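Local atomic coordinates of XPF endonuclease (Aeropyrum pernix, PDB entry 2BGW), a protein that probably cuts DNA as a magnesium-dependent, structure-specific endonuclease of nucleotide excision repair, and binds DNA through its helix-hairpin-helix domain. Residues Thr55-Phe59 with Val86-Pro92; Leu68-Ser73 with Ala108-Tyr113; Ser166-Ile170 with Glu209-Leu214. All blocks are in the same frame, centred on the assembly; numbering follows the deposited sequence.

Contact 1 (Thr55-Phe59 with Val86-Pro92); sequences TSSDF and VEGPPVP
Ser56 N donates to Glu87 O at 2.6 Å, the main polar tie between Thr55-Phe59 and Val86-Pro92. The donor stands above the plane of the Glu87 carbonyl, 44° out of it, and the N-H...O angle is 145°. Two weaker contacts share this oxygen: Thr55 CA lies 3.2 Å from Glu87 O in a CA-H...O contact, and Ser56 OG adds a weak hydrogen bond. Thr55 and Glu87 pair as neighbours on parallel strands, their side chains on one face of the sheet. The carboxylate of Glu87 is engaged beyond the contact, in a salt bridge with Arg53, a magnesium-site residue, and a hydrogen bond with Thr126.

Capping is the second theme. Thr55 is the N-cap of helix 56-65, and its OG1 accepts from Asp58 N at 3.2 Å while Phe59 N reaches back to Thr55 O.

Apolar contacts fill the remainder. The two methyls of Val86 part company: CG1 lies against Ser56 CA at 3.5 Å, whereas CG2 meets Phe59 CD1 at 3.8 Å. With CG anti to the backbone N (chi1 -175°), Phe59 crosses Val86 at about a right angle and also packs on Met106 of helix 99-112. Farther along, the chain turns through Gly88, at backbone angles where a CB would press on the preceding carbonyl O, and Pro92 CG comes back over the first helical turn, 3.8 Å from Ser57 CA. Pro89 and Pro90 pack on Met121 and Asn119 of the second subunit.

The arrangement belongs to the ERCC4 nuclease domain of the PD-(D/E)XK clan: two neighbouring parallel strands of the central sheet end together, one passing straight into a capped helix just after magnesium-site residues Glu52 and Arg53.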
loop_
_atom_site.group_PDB
_atom_site.type_symbol
_atom_site.label_atom_id
_atom_site.label_comp_id
_atom_site.label_asym_id
_atom_site.label_seq_id
_atom_site.Cartn_x
_atom_site.Cartn_y
_atom_site.Cartn_z
ATOM N N THR A 55 -1.032 -3.635 -14.586
ATOM C CA THR A 55 -0.314 -3.538 -15.871
ATOM C C THR A 55 -0.141 -2.058 -16.203
ATOM O O THR A 55 -1.002 -1.224 -15.844
ATOM C CB THR A 55 -1.119 -4.125 -17.019
ATOM O OG1 THR A 55 -2.431 -3.571 -16.972
ATOM C CG2 THR A 55 -1.199 -5.650 -16.963
ATOM N N SER A 56 0.943 -1.699 -16.879
ATOM C CA SER A 56 1.175 -0.279 -17.065
ATOM C C SER A 56 -0.074 0.381 -17.635
ATOM O O SER A 56 -0.439 1.493 -17.214
ATOM C CB SER A 56 2.391 0.009 -17.926
ATOM O OG SER A 56 2.501 -0.944 -18.958
ATOM N N SER A 57 -0.756 -0.311 -18.553
ATOM C CA SER A 57 -1.941 0.294 -19.152
ATOM C C SER A 57 -3.169 0.422 -18.214
ATOM O O SER A 57 -3.858 1.453 -18.247
ATOM C CB SER A 57 -2.262 -0.244 -20.554
ATOM O OG SER A 57 -2.252 -1.641 -20.588
ATOM N N ASP A 58 -3.437 -0.576 -17.372
ATOM C CA ASP A 58 -4.450 -0.380 -16.329
ATOM C C ASP A 58 -4.057 0.727 -15.368
ATOM O O ASP A 58 -4.911 1.468 -14.880
ATOM C CB ASP A 58 -4.696 -1.653 -15.560
ATOM C CG ASP A 58 -5.367 -2.664 -16.388
ATOM O OD1 ASP A 58 -5.938 -2.257 -17.411
ATOM O OD2 ASP A 58 -5.326 -3.855 -16.050
ATOM N N PHE A 59 -2.767 0.866 -15.102
ATOM C CA PHE A 59 -2.375 2.017 -14.327
ATOM C C PHE A 59 -2.905 3.268 -14.986
ATOM O O PHE A 59 -3.590 4.069 -14.337
ATOM C CB PHE A 59 -0.884 2.137 -14.161
ATOM C CG PHE A 59 -0.491 3.250 -13.264
ATOM C CD1 PHE A 59 -0.513 3.086 -11.890
ATOM C CD2 PHE A 59 -0.120 4.478 -13.784
ATOM C CE1 PHE A 59 -0.149 4.124 -11.045
ATOM C CE2 PHE A 59 0.244 5.526 -12.946
ATOM C CZ PHE A 59 0.228 5.345 -11.573
ATOM N N VAL A 86 3.739 -1.625 -10.927
ATOM C CA VAL A 86 3.342 -1.378 -12.303
ATOM C C VAL A 86 4.104 -2.288 -13.266
ATOM O O VAL A 86 5.340 -2.243 -13.384
ATOM C CB VAL A 86 3.465 0.085 -12.668
ATOM C CG1 VAL A 86 2.967 0.296 -14.069
ATOM C CG2 VAL A 86 2.667 0.955 -11.678
ATOM N N GLU A 87 3.332 -3.134 -13.926
ATOM C CA GLU A 87 3.863 -4.180 -14.773
ATOM C C GLU A 87 3.839 -3.776 -16.257
ATOM O O GLU A 87 2.750 -3.611 -16.854
ATOM C CB GLU A 87 3.028 -5.435 -14.550
ATOM C CG GLU A 87 3.376 -6.644 -15.383
ATOM C CD GLU A 87 2.689 -7.874 -14.836
ATOM O OE1 GLU A 87 3.017 -8.256 -13.683
ATOM O OE2 GLU A 87 1.814 -8.448 -15.542
ATOM N N GLY A 88 5.030 -3.645 -16.847
ATOM C CA GLY A 88 5.152 -3.185 -18.218
ATOM C C GLY A 88 5.643 -1.749 -18.239
ATOM O O GLY A 88 5.781 -1.123 -17.192
ATOM N N PRO A 89 5.917 -1.213 -19.437
ATOM C CA PRO A 89 6.499 0.108 -19.569
ATOM C C PRO A 89 5.642 1.168 -18.933
ATOM O O PRO A 89 4.434 1.190 -19.119
ATOM C CB PRO A 89 6.552 0.313 -21.076
ATOM C CG PRO A 89 6.664 -1.062 -21.592
ATOM C CD PRO A 89 5.702 -1.823 -20.755
ATOM N N PRO A 90 6.277 2.045 -18.170
ATOM C CA PRO A 90 5.585 3.064 -17.433
ATOM C C PRO A 90 4.573 3.776 -18.286
ATOM O O PRO A 90 3.484 4.018 -17.824
ATOM C CB PRO A 90 6.702 4.001 -17.040
ATOM C CG PRO A 90 7.865 3.082 -16.845
ATOM C CD PRO A 90 7.734 2.097 -17.953
ATOM N N VAL A 91 4.921 4.086 -19.531
ATOM C CA VAL A 91 4.016 4.764 -20.475
ATOM C C VAL A 91 3.801 3.852 -21.676
ATOM O O VAL A 91 4.681 3.711 -22.529
ATOM C CB VAL A 91 4.632 6.056 -21.023
ATOM C CG1 VAL A 91 3.613 6.808 -21.833
ATOM C CG2 VAL A 91 5.204 6.919 -19.902
ATOM N N PRO A 92 2.627 3.240 -21.773
ATOM C CA PRO A 92 2.392 2.393 -22.933
ATOM C C PRO A 92 2.264 3.246 -24.215
ATOM O O PRO A 92 1.959 4.451 -24.131
ATOM C CB PRO A 92 1.055 1.736 -22.611
ATOM C CG PRO A 92 0.765 2.061 -21.194
ATOM C CD PRO A 92 1.461 3.319 -20.894
#

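Contact 2 (Leu68-Ser73 with Ala108-Tyr113); sequences LFEQAS and ALQLDY. With nucleotides of chain D; nucleotides of chain C.
Ala108 CB meets the edge of the Phe69 ring, 4.0 Å from Phe69 CE2, where the segments on helices 99-112 and 67-78 meet; the short segments run 34° apart with their axes 11.1 Å from each other. Leu109 follows with both branches in use. Its CD2 sits over one face of Phe69, 4.2 Å from the ring centroid in a CH-pi contact only 10° off the normal, and also touches Ala72 CB at 3.5 Å; its CD1 turns to Leu68 CD2 at 4.1 Å, the two leucines crossing at about a right angle. Asp112 brings its backbone O near the DNA, 3.4 Å from C2 of DA15 of chain C. Tyr113 then crosses Phe69 at about a right angle, its OH lying in the plane of the Phe69 ring at the edge, 3.6 Å from CD2. Ser73 CB covers one face of the tyrosine ring in a second CH-pi contact, and N3 of DA15 of chain C approaches its edge, 3.7 Å from Tyr113 CD2. No hydrogen bond joins the two segments, so this part of the interface rests on apolar and CH-pi contacts at ring faces and edges, while its tyrosine end lies against a DNA base.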
loop_
_atom_site.group_PDB
_atom_site.type_symbol
_atom_site.label_atom_id
_atom_site.label_comp_id
_atom_site.label_asym_id
_atom_site.label_seq_id
_atom_site.Cartn_x
_atom_site.Cartn_y
_atom_site.Cartn_z
ATOM N N LEU A 68 -8.104 5.196 -10.023
ATOM C CA LEU A 68 -6.778 5.082 -9.401
ATOM C C LEU A 68 -6.613 5.715 -8.029
ATOM O O LEU A 68 -6.138 5.065 -7.104
ATOM C CB LEU A 68 -5.686 5.613 -10.313
ATOM C CG LEU A 68 -4.267 5.437 -9.756
ATOM C CD1 LEU A 68 -3.853 3.948 -9.673
ATOM C CD2 LEU A 68 -3.263 6.251 -10.550
ATOM N N PHE A 69 -6.967 6.977 -7.887
ATOM C CA PHE A 69 -6.724 7.625 -6.619
ATOM C C PHE A 69 -7.744 7.276 -5.525
ATOM O O PHE A 69 -7.494 7.520 -4.330
ATOM C CB PHE A 69 -6.623 9.119 -6.823
ATOM C CG PHE A 69 -5.316 9.544 -7.362
ATOM C CD1 PHE A 69 -4.920 9.166 -8.640
ATOM C CD2 PHE A 69 -4.455 10.311 -6.591
ATOM C CE1 PHE A 69 -3.667 9.567 -9.144
ATOM C CE2 PHE A 69 -3.207 10.715 -7.080
ATOM C CZ PHE A 69 -2.818 10.352 -8.359
ATOM N N GLU A 70 -8.894 6.722 -5.918
ATOM C CA GLU A 70 -9.853 6.298 -4.925
ATOM C C GLU A 70 -9.268 5.055 -4.317
ATOM O O GLU A 70 -9.065 4.987 -3.104
ATOM C CB GLU A 70 -11.243 6.060 -5.517
ATOM C CG GLU A 70 -12.130 7.344 -5.519
ATOM N N GLN A 71 -8.937 4.095 -5.165
ATOM C CA GLN A 71 -8.219 2.903 -4.734
ATOM C C GLN A 71 -6.962 3.218 -3.927
ATOM O O GLN A 71 -6.620 2.520 -2.981
ATOM C CB GLN A 71 -7.803 2.164 -5.963
ATOM C CG GLN A 71 -7.209 0.840 -5.719
ATOM C CD GLN A 71 -7.214 0.053 -7.007
ATOM O OE1 GLN A 71 -7.543 0.601 -8.074
ATOM N NE2 GLN A 71 -6.872 -1.229 -6.932
ATOM N N ALA A 72 -6.281 4.280 -4.319
ATOM C CA ALA A 72 -4.999 4.601 -3.750
ATOM C C ALA A 72 -5.151 4.971 -2.312
ATOM O O ALA A 72 -4.442 4.464 -1.467
ATOM C CB ALA A 72 -4.334 5.752 -4.521
ATOM N N SER A 73 -6.074 5.880 -2.056
ATOM C CA SER A 73 -6.307 6.418 -0.720
ATOM C C SER A 73 -6.924 5.379 0.234
ATOM O O SER A 73 -6.678 5.422 1.438
ATOM C CB SER A 73 -7.198 7.665 -0.797
ATOM O OG SER A 73 -8.443 7.339 -1.423
ATOM N N ALA A 108 2.536 11.943 -7.206
ATOM C CA ALA A 108 1.462 12.243 -6.231
ATOM C C ALA A 108 1.068 11.056 -5.342
ATOM O O ALA A 108 0.920 11.221 -4.124
ATOM C CB ALA A 108 0.213 12.803 -6.938
ATOM N N LEU A 109 0.876 9.876 -5.947
ATOM C CA LEU A 109 0.630 8.656 -5.194
ATOM C C LEU A 109 1.717 8.477 -4.152
ATOM O O LEU A 109 1.459 7.988 -3.065
ATOM C CB LEU A 109 0.674 7.464 -6.096
ATOM C CG LEU A 109 -0.430 7.346 -7.111
ATOM C CD1 LEU A 109 0.037 6.395 -8.154
ATOM C CD2 LEU A 109 -1.668 6.827 -6.460
ATOM N N GLN A 110 2.932 8.899 -4.499
ATOM C CA GLN A 110 4.101 8.753 -3.656
ATOM C C GLN A 110 4.168 9.818 -2.584
ATOM O O GLN A 110 4.480 9.514 -1.461
ATOM C CB GLN A 110 5.370 8.825 -4.499
ATOM C CG GLN A 110 5.813 7.525 -5.209
ATOM C CD GLN A 110 6.789 6.745 -4.360
ATOM O OE1 GLN A 110 6.616 6.643 -3.130
ATOM N NE2 GLN A 110 7.819 6.189 -4.993
ATOM N N LEU A 111 3.907 11.070 -2.915
ATOM C CA LEU A 111 4.033 12.144 -1.923
ATOM C C LEU A 111 2.755 12.409 -1.124
ATOM O O LEU A 111 2.808 12.787 0.036
ATOM C CB LEU A 111 4.479 13.449 -2.581
ATOM C CG LEU A 111 5.944 13.725 -2.915
ATOM C CD1 LEU A 111 6.190 15.240 -3.034
ATOM C CD2 LEU A 111 6.858 13.132 -1.863
ATOM N N ASP A 112 1.607 12.234 -1.757
ATOM C CA ASP A 112 0.331 12.555 -1.124
ATOM C C ASP A 112 -0.126 11.517 -0.092
ATOM O O ASP A 112 -0.582 11.875 0.976
ATOM C CB ASP A 112 -0.760 12.745 -2.196
ATOM C CG ASP A 112 -0.705 14.127 -2.864
ATOM O OD1 ASP A 112 0.109 15.020 -2.430
ATOM O OD2 ASP A 112 -1.498 14.296 -3.835
ATOM N N TYR A 113 -0.019 10.236 -0.421
ATOM C CA TYR A 113 -0.397 9.215 0.518
ATOM C C TYR A 113 0.721 8.215 0.853
ATOM O O TYR A 113 0.435 7.102 1.308
ATOM C CB TYR A 113 -1.609 8.439 0.016
ATOM C CG TYR A 113 -2.658 9.175 -0.796
ATOM C CD1 TYR A 113 -2.651 9.083 -2.185
ATOM C CD2 TYR A 113 -3.704 9.870 -0.195
ATOM C CE1 TYR A 113 -3.626 9.694 -2.974
ATOM C CE2 TYR A 113 -4.706 10.503 -0.987
ATOM C CZ TYR A 113 -4.646 10.402 -2.393
ATOM O OH TYR A 113 -5.571 11.003 -3.248
ATOM O "O5'" DT D 1 7.598 9.781 1.240
ATOM C "C5'" DT D 1 7.221 10.437 2.432
ATOM C "C4'" DT D 1 5.915 11.140 2.181
ATOM O "O4'" DT D 1 4.794 10.228 2.185
ATOM C "C3'" DT D 1 5.683 12.059 3.341
ATOM O "O3'" DT D 1 5.604 13.351 2.875
ATOM C "C2'" DT D 1 4.384 11.624 4.015
ATOM C "C1'" DT D 1 3.743 10.796 2.934
ATOM N N1 DT D 1 2.923 9.747 3.523
ATOM C C2 DT D 1 1.548 9.936 3.628
ATOM O O2 DT D 1 0.953 10.927 3.263
ATOM N N3 DT D 1 0.858 8.891 4.182
ATOM C C4 DT D 1 1.420 7.710 4.640
ATOM O O4 DT D 1 0.710 6.843 5.124
ATOM C C5 DT D 1 2.863 7.572 4.515
ATOM C C7 DT D 1 3.585 6.378 5.072
ATOM C C6 DT D 1 3.540 8.592 3.967
ATOM P P DA C 15 -11.211 10.351 5.146
ATOM O OP1 DA C 15 -12.296 11.322 4.912
ATOM O OP2 DA C 15 -11.524 8.899 5.156
ATOM O "O5'" DA C 15 -10.090 10.635 4.049
ATOM C "C5'" DA C 15 -9.697 12.004 3.912
ATOM C "C4'" DA C 15 -8.388 12.094 3.163
ATOM O "O4'" DA C 15 -7.357 11.424 3.945
ATOM C "C3'" DA C 15 -8.451 11.356 1.826
ATOM O "O3'" DA C 15 -8.418 12.277 0.729
ATOM C "C2'" DA C 15 -7.250 10.410 1.840
ATOM C "C1'" DA C 15 -6.420 10.906 3.029
ATOM N N9 DA C 15 -5.600 9.818 3.565
ATOM C C8 DA C 15 -6.020 8.576 3.960
ATOM N N7 DA C 15 -5.034 7.797 4.344
ATOM C C5 DA C 15 -3.893 8.571 4.177
ATOM C C6 DA C 15 -2.520 8.305 4.387
ATOM N N6 DA C 15 -2.043 7.145 4.861
ATOM N N1 DA C 15 -1.652 9.295 4.098
ATOM C C2 DA C 15 -2.146 10.449 3.631
ATOM N N3 DA C 15 -3.405 10.810 3.377
ATOM C C4 DA C 15 -4.231 9.813 3.681
#

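Contact 3 (Ser166-Ile170 with Glu209-Leu214); sequences SFPGI and EIKKIL. With nucleotides of chain C.
Phe167 reaches across to helix 204-215 with its ring crossing both Ile210 and Leu214 at about a right angle. Leu214 CD2 comes to the ring edge, near its plane, 4.1 Å from Phe167 CZ. The Ile210 branch that touches the ring is CG2, 4.0 Å from Phe167 CE2 and oblique to the ring, as is Ile213 CG2. With CG anti to its carbonyl carbon (chi1 -81°), the phenylalanine extends toward the helix, and its far edge lies among these aliphatic branches.

Pro168 follows a different course. The Pro168 ring and the end of Ile213 point at each other, Pro168 CD standing 3.8 Å from Ile213 CD1. Glu209 instead crosses the proline at about a right angle: the acid chain bends at chi2 (67°), carrying OE2 to 3.9 Å from Pro168 CG. That oxygen finds its hydrogen bond in Ser154 of the second subunit, where Trp159 also packs on Pro168.

Ser166-Ile170 is the hairpin between helices 155-165 and 172-182, the first of the two helix-hairpin-helix motifs of the domain, while Glu209-Leu214 lies in the closing helix of the second, so the contact joins the two motifs. In the manner of such hairpins, the backbone grips DNA by a phosphate: Gly169 N donates to OP1 of DG14 of chain C at 3.0 Å with an N-H...O angle of 149°. Phe167 and Pro168, just before this glycine, and Ile170, just after it, are the hairpin residues that pack on helix 204-215.

Ile170 completes the apolar contact by crossing Ile210 at about a right angle, the CD1 atoms of Ile170 and Ile210 meeting at 3.8 Å. Beyond them, Ile170 packs on Ala175 and Ile178 of helix 172-182, and Ile210 on Ile196 of helix 193-198.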
loop_
_atom_site.group_PDB
_atom_site.type_symbol
_atom_site.label_atom_id
_atom_site.label_comp_id
_atom_site.label_asym_id
_atom_site.label_seq_id
_atom_site.Cartn_x
_atom_site.Cartn_y
_atom_site.Cartn_z
ATOM N N SER A 166 -13.483 1.031 9.672
ATOM C CA SER A 166 -14.636 1.759 9.192
ATOM C C SER A 166 -15.307 2.624 10.266
ATOM O O SER A 166 -16.130 3.463 9.953
ATOM C CB SER A 166 -15.637 0.802 8.536
ATOM O OG SER A 166 -16.250 -0.048 9.498
ATOM N N PHE A 167 -14.958 2.427 11.529
ATOM C CA PHE A 167 -15.480 3.267 12.600
ATOM C C PHE A 167 -14.751 4.597 12.647
ATOM O O PHE A 167 -13.557 4.689 12.289
ATOM C CB PHE A 167 -15.332 2.575 13.949
ATOM C CG PHE A 167 -16.418 1.559 14.251
ATOM C CD1 PHE A 167 -16.439 0.308 13.611
ATOM C CD2 PHE A 167 -17.404 1.836 15.197
ATOM C CE1 PHE A 167 -17.430 -0.637 13.891
ATOM C CE2 PHE A 167 -18.403 0.893 15.498
ATOM C CZ PHE A 167 -18.410 -0.340 14.843
ATOM N N PRO A 168 -15.460 5.649 13.087
ATOM C CA PRO A 168 -14.819 6.929 13.320
ATOM C C PRO A 168 -13.826 6.744 14.453
ATOM O O PRO A 168 -14.067 5.907 15.302
ATOM C CB PRO A 168 -15.977 7.804 13.783
ATOM C CG PRO A 168 -17.191 7.125 13.259
ATOM C CD PRO A 168 -16.897 5.704 13.402
ATOM N N GLY A 169 -12.724 7.490 14.458
ATOM C CA GLY A 169 -11.708 7.368 15.498
ATOM C C GLY A 169 -10.863 6.108 15.375
ATOM O O GLY A 169 -9.717 6.078 15.818
ATOM N N ILE A 170 -11.414 5.058 14.781
ATOM C CA ILE A 170 -10.668 3.812 14.637
ATOM C C ILE A 170 -9.885 3.705 13.306
ATOM O O ILE A 170 -10.478 3.531 12.211
ATOM C CB ILE A 170 -11.575 2.591 14.827
ATOM C CG1 ILE A 170 -12.256 2.666 16.194
ATOM C CG2 ILE A 170 -10.773 1.310 14.679
ATOM C CD1 ILE A 170 -13.195 1.489 16.465
ATOM N N GLU A 209 -18.933 7.762 20.913
ATOM C CA GLU A 209 -19.307 7.699 19.508
ATOM C C GLU A 209 -19.520 6.233 19.049
ATOM O O GLU A 209 -20.508 5.911 18.352
ATOM C CB GLU A 209 -18.261 8.451 18.655
ATOM C CG GLU A 209 -18.393 8.340 17.115
ATOM C CD GLU A 209 -19.640 9.007 16.561
ATOM O OE1 GLU A 209 -20.610 9.211 17.322
ATOM O OE2 GLU A 209 -19.667 9.335 15.355
ATOM N N ILE A 210 -18.599 5.357 19.470
ATOM C CA ILE A 210 -18.582 3.966 19.027
ATOM C C ILE A 210 -19.812 3.262 19.580
ATOM O O ILE A 210 -20.620 2.681 18.812
ATOM C CB ILE A 210 -17.297 3.235 19.467
ATOM C CG1 ILE A 210 -16.090 3.736 18.664
ATOM C CG2 ILE A 210 -17.451 1.732 19.289
ATOM C CD1 ILE A 210 -14.748 3.415 19.296
ATOM N N LYS A 211 -19.953 3.344 20.910
ATOM C CA LYS A 211 -21.096 2.784 21.605
ATOM C C LYS A 211 -22.382 3.295 20.967
ATOM O O LYS A 211 -23.199 2.487 20.534
ATOM C CB LYS A 211 -21.037 3.101 23.101
ATOM C CG LYS A 211 -20.089 2.189 23.894
ATOM C CD LYS A 211 -20.762 0.929 24.584
ATOM C CE LYS A 211 -21.946 0.309 23.825
ATOM N NZ LYS A 211 -21.899 -1.158 23.874
ATOM N N LYS A 212 -22.528 4.620 20.852
ATOM C CA LYS A 212 -23.745 5.197 20.294
ATOM C C LYS A 212 -24.016 4.561 18.942
ATOM O O LYS A 212 -25.160 4.220 18.659
ATOM C CB LYS A 212 -23.716 6.732 20.216
ATOM N N ILE A 213 -22.984 4.339 18.125
ATOM C CA ILE A 213 -23.211 3.686 16.822
ATOM C C ILE A 213 -23.662 2.221 16.946
ATOM O O ILE A 213 -24.518 1.754 16.198
ATOM C CB ILE A 213 -21.991 3.756 15.917
ATOM C CG1 ILE A 213 -21.808 5.170 15.401
ATOM C CG2 ILE A 213 -22.165 2.819 14.726
ATOM C CD1 ILE A 213 -20.407 5.449 14.937
ATOM N N LEU A 214 -23.076 1.511 17.898
ATOM C CA LEU A 214 -23.343 0.116 18.071
ATOM C C LEU A 214 -24.768 -0.121 18.519
ATOM O O LEU A 214 -25.334 -1.181 18.249
ATOM C CB LEU A 214 -22.388 -0.439 19.112
ATOM C CG LEU A 214 -20.959 -0.691 18.645
ATOM C CD1 LEU A 214 -20.045 -0.895 19.824
ATOM C CD2 LEU A 214 -20.921 -1.898 17.701
ATOM P P DG C 14 -10.736 7.816 11.326
ATOM O OP1 DG C 14 -11.903 8.587 11.812
ATOM O OP2 DG C 14 -10.882 6.330 11.149
ATOM O "O5'" DG C 14 -10.273 8.543 9.993
ATOM C "C5'" DG C 14 -9.968 9.927 10.072
ATOM C "C4'" DG C 14 -9.601 10.479 8.709
ATOM O "O4'" DG C 14 -8.153 10.421 8.563
ATOM C "C3'" DG C 14 -10.183 9.742 7.510
ATOM O "O3'" DG C 14 -10.537 10.744 6.556
ATOM C "C2'" DG C 14 -9.032 8.805 7.087
ATOM C "C1'" DG C 14 -7.817 9.687 7.390
ATOM N N9 DG C 14 -6.493 9.076 7.592
ATOM C C8 DG C 14 -6.182 7.797 7.966
ATOM N N7 DG C 14 -4.893 7.571 8.047
ATOM C C5 DG C 14 -4.303 8.777 7.709
ATOM C C6 DG C 14 -2.931 9.155 7.615
ATOM O O6 DG C 14 -1.897 8.496 7.814
ATOM N N1 DG C 14 -2.760 10.476 7.227
ATOM C C2 DG C 14 -3.782 11.327 6.962
ATOM N N2 DG C 14 -3.371 12.548 6.619
ATOM N N3 DG C 14 -5.071 11.006 7.038
ATOM C C4 DG C 14 -5.271 9.713 7.420
ATOM P P DT C 13 -5.169 4.927 14.390
ATOM O OP1 DT C 13 -6.085 3.871 14.894
ATOM O OP2 DT C 13 -4.115 4.515 13.443
ATOM O "O5'" DT C 13 -5.972 6.167 13.758
ATOM C "C5'" DT C 13 -6.984 6.892 14.475
ATOM C "C4'" DT C 13 -7.623 7.968 13.599
ATOM O "O4'" DT C 13 -6.665 8.946 13.076
ATOM C "C3'" DT C 13 -8.339 7.437 12.371
ATOM O "O3'" DT C 13 -9.504 8.218 12.269
ATOM C "C2'" DT C 13 -7.310 7.634 11.235
ATOM C "C1'" DT C 13 -6.599 8.926 11.644
ATOM N N1 DT C 13 -5.124 9.185 11.309
ATOM C C2 DT C 13 -4.712 10.418 10.810
ATOM O O2 DT C 13 -5.449 11.343 10.555
ATOM N N3 DT C 13 -3.375 10.576 10.586
ATOM C C4 DT C 13 -2.380 9.665 10.825
ATOM O O4 DT C 13 -1.199 9.935 10.592
ATOM C C5 DT C 13 -2.836 8.392 11.339
ATOM C C7 DT C 13 -1.918 7.209 11.326
ATOM C C6 DT C 13 -4.159 8.229 11.560
#

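From the N terminus, the chain opens contact 1 at the end of strand 49-55 and contact 2 in helix 67-78. Strand 81-87 then returns to close contact 1, and helix 99-112 closes contact 2, so the two cross along the sequence. They also touch in space, Phe59 CZ lying 3.6 Å from Leu109 CD1 and 3.7 Å from Leu68 CD2; together they tie the central sheet of the nuclease domain to three of its helices. Contact 3 follows in series, opening in the loop between helices 155-165 and 172-182 and closing on helix 204-215 of the helix-hairpin-helix domain, its centre about 26 Å from that of contact 2. All three touch the second subunit; contacts 2 and 3 also meet DNA.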